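Local coordinates for Thiol:disulfide interchange protein (Klebsiella pneumoniae, PDB 6DXN) that probably acts as a periplasmic thiol-disulfide oxidoreductase of the DsbA family, built on a thioredoxin fold, at residues E122-A125 with E126-N130. Residues are numbered along the deposited sequence; the frame is centred on the assembly and turned at random. Where two conformers were deposited one is given.
Sequences EKYA and EMQSN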
ATOM      1  N   GLU A 122     -12.069 -15.337  17.656  1.00 23.73           N
ATOM      2  CA  GLU A 122     -11.082 -15.758  18.665  1.00 25.21           C
ATOM      3  C   GLU A 122      -9.674 -15.794  18.051  1.00 23.79           C
ATOM      4  O   GLU A 122      -8.708 -15.391  18.692  1.00 24.16           O
ATOM      5  CB  GLU A 122     -11.405 -17.137  19.248  1.00 27.02           C
ATOM      6  CG  GLU A 122     -12.620 -17.162  20.160  1.00 27.30           C
ATOM      7  CD  GLU A 122     -13.965 -17.012  19.470  1.00 27.78           C
ATOM      8  OE1 GLU A 122     -13.995 -16.968  18.222  1.00 25.20           O
ATOM      9  OE2 GLU A 122     -14.979 -16.962  20.184  1.00 29.38           O
ATOM     10  N   LYS A 123      -9.563 -16.294  16.815  1.00 24.02           N
ATOM     11  CA  LYS A 123      -8.255 -16.358  16.137  1.00 23.61           C
ATOM     12  C   LYS A 123      -7.819 -14.930  15.768  1.00 22.23           C
ATOM     13  O   LYS A 123      -6.633 -14.600  15.815  1.00 22.25           O
ATOM     14  CB  LYS A 123      -8.318 -17.283  14.914  1.00 23.10           C
ATOM     15  CG  LYS A 123      -7.024 -17.417  14.109  1.00 24.18           C
ATOM     16  CD  LYS A 123      -5.862 -18.101  14.820  1.00 24.78           C
ATOM     17  CE  LYS A 123      -4.603 -18.134  13.973  1.00 25.42           C
ATOM     18  NZ  LYS A 123      -3.493 -18.863  14.640  1.00 26.91           N
ATOM     19  N   TYR A 124      -8.788 -14.069  15.439  1.00 23.22           N
ATOM     20  CA  TYR A 124      -8.454 -12.692  15.067  1.00 21.32           C
ATOM     21  C   TYR A 124      -7.898 -11.947  16.290  1.00 21.51           C
ATOM     22  O   TYR A 124      -6.941 -11.187  16.173  1.00 18.16           O
ATOM     23  CB  TYR A 124      -9.650 -11.966  14.448  1.00 21.80           C
ATOM     24  CG  TYR A 124      -9.284 -10.612  13.904  1.00 21.14           C
ATOM     25  CD1 TYR A 124      -8.668 -10.491  12.669  1.00 20.88           C
ATOM     26  CD2 TYR A 124      -9.490  -9.460  14.642  1.00 20.60           C
ATOM     27  CE1 TYR A 124      -8.287  -9.257  12.169  1.00 20.93           C
ATOM     28  CE2 TYR A 124      -9.121  -8.216  14.152  1.00 21.70           C
ATOM     29  CZ  TYR A 124      -8.521  -8.114  12.908  1.00 20.48           C
ATOM     30  OH  TYR A 124      -8.159  -6.895  12.409  1.00 21.13           O
ATOM     31  N   ALA A 125      -8.502 -12.191  17.458  1.00 23.07           N
ATOM     32  CA  ALA A 125      -8.079 -11.574  18.707  1.00 23.79           C
ATOM     33  C   ALA A 125      -6.673 -12.070  19.072  1.00 24.58           C
ATOM     34  O   ALA A 125      -5.829 -11.298  19.541  1.00 24.02           O
ATOM     35  CB  ALA A 125      -9.090 -11.871  19.795  1.00 24.77           C
ATOM     36  N   GLU A 126      -6.427 -13.364  18.838  0.60 25.66           N
ATOM     37  CA  GLU A 126      -5.128 -13.983  19.125  0.60 27.29           C
ATOM     38  C   GLU A 126      -4.042 -13.324  18.261  0.60 28.54           C
ATOM     39  O   GLU A 126      -2.945 -13.044  18.748  0.60 28.56           O
ATOM     40  CB  GLU A 126      -5.192 -15.495  18.896  0.60 27.23           C
ATOM     41  CG  GLU A 126      -6.029 -16.241  19.929  0.60 27.12           C
ATOM     42  CD  GLU A 126      -6.261 -17.712  19.620  0.60 28.33           C
ATOM     43  OE1 GLU A 126      -5.757 -18.184  18.582  0.60 28.91           O
ATOM     44  OE2 GLU A 126      -6.954 -18.384  20.414  0.60 29.14           O
HETATM   45  N   MSE A 127      -4.364 -13.071  16.985  1.00 28.16           N
HETATM   46  CA  MSE A 127      -3.419 -12.451  16.049  1.00 28.64           C
HETATM   47  C   MSE A 127      -3.166 -11.002  16.384  1.00 28.06           C
HETATM   48  O   MSE A 127      -2.044 -10.523  16.258  1.00 26.31           O
HETATM   49  CB  MSE A 127      -3.915 -12.672  14.617  1.00 32.12           C
HETATM   50  CG  MSE A 127      -3.701 -14.152  14.278  1.00 37.68           C
HETATM   51 SE   MSE A 127      -4.118 -14.611  12.406  1.00 46.11          SE
HETATM   52  CE  MSE A 127      -5.985 -14.004  12.282  1.00 44.94           C
ATOM     53  N   GLN A 128      -4.210 -10.296  16.834  1.00 26.17           N
ATOM     54  CA  GLN A 128      -4.075  -8.890  17.220  1.00 25.78           C
ATOM     55  C   GLN A 128      -2.976  -8.715  18.276  1.00 24.36           C
ATOM     56  O   GLN A 128      -2.383  -7.637  18.378  1.00 23.82           O
ATOM     57  CB  GLN A 128      -5.377  -8.345  17.804  1.00 25.11           C
ATOM     58  CG  GLN A 128      -6.455  -8.030  16.778  1.00 26.12           C
ATOM     59  CD  GLN A 128      -7.762  -7.714  17.466  1.00 24.91           C
ATOM     60  OE1 GLN A 128      -8.372  -8.573  18.090  1.00 27.72           O
ATOM     61  NE2 GLN A 128      -8.208  -6.476  17.345  1.00 22.40           N
ATOM     62  N   SER A 129      -2.717  -9.781  19.049  1.00 24.40           N
ATOM     63  CA  SER A 129      -1.754  -9.749  20.145  1.00 24.86           C
ATOM     64  C   SER A 129      -0.331 -10.082  19.665  1.00 25.49           C
ATOM     65  O   SER A 129       0.640  -9.576  20.221  1.00 25.76           O
ATOM     66  CB  SER A 129      -2.173 -10.711  21.230  1.00 25.39           C
ATOM     67  OG  SER A 129      -3.528 -10.513  21.601  1.00 25.56           O
ATOM     68  N   ASN A 130      -0.241 -10.946  18.647  1.00 23.83           N
ATOM     69  CA  ASN A 130       1.016 -11.465  18.079  1.00 24.03           C
ATOM     70  C   ASN A 130       2.093 -10.369  17.990  1.00 21.20           C
ATOM     71  O   ASN A 130       1.858  -9.236  17.541  1.00 18.01           O
ATOM     72  CB  ASN A 130       0.748 -12.162  16.742  1.00 24.31           C
ATOM     73  CG  ASN A 130       1.998 -12.729  16.103  1.00 26.09           C
ATOM     74  OD1 ASN A 130       2.738 -12.014  15.431  1.00 24.13           O
ATOM     75  ND2 ASN A 130       2.199 -14.027  16.252  1.00 26.61           N
TER
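Glu122 meets Glu126 one turn further along the short amphipathic helix 121-129, part of the helical region that accompanies the thioredoxin fold in DsbA proteins. Glu122 O accepts the i to i+4 bond from Glu126 N at 3.1 Å. In the same way Lys123 O accepts a hydrogen bond from Met127 N at 3.0 Å. The lysine side chain leaves with CG anti to the backbone N (chi1 179°) and bends at chi2, which carries its aliphatic part across Met127, present as selenomethionine, at about a right angle; Lys123 CE comes to 3.9 Å from Met127 SE. In the conformer given for Glu126, Lys123 NZ and Glu126 OE1 are 4.6 Å apart, beyond a salt bridge, so any attraction is probably modest. Tyr124 and Met127 form the buried side, applied to helix 71-83 through Val80, and the tyrosine ring also meets Phe114 edge-to-face. Gln128 crosses the tyrosine side chain at about a right angle and approaches its ring obliquely, the amide plane turned 39° from the ring plane and Gln128 CD 3.6 Å from Tyr124 CE2. The amide is held from outside the helix: Gln128 NE2 bonds to Glu76 OE1, while Gln128 OE1 lies 3.1 Å from Ala125 CA. Just before Asn130, whose OD1 caps the next helix at Val133 N, the regular bonding slackens, since Ser129 N reaches Ala125 O only weakly. With OG beside its own backbone N (chi1 -51°), Ser129 turns its hydroxyl back along the helix, and Ser129 OG donates to Ala125 O at 3.2 Å.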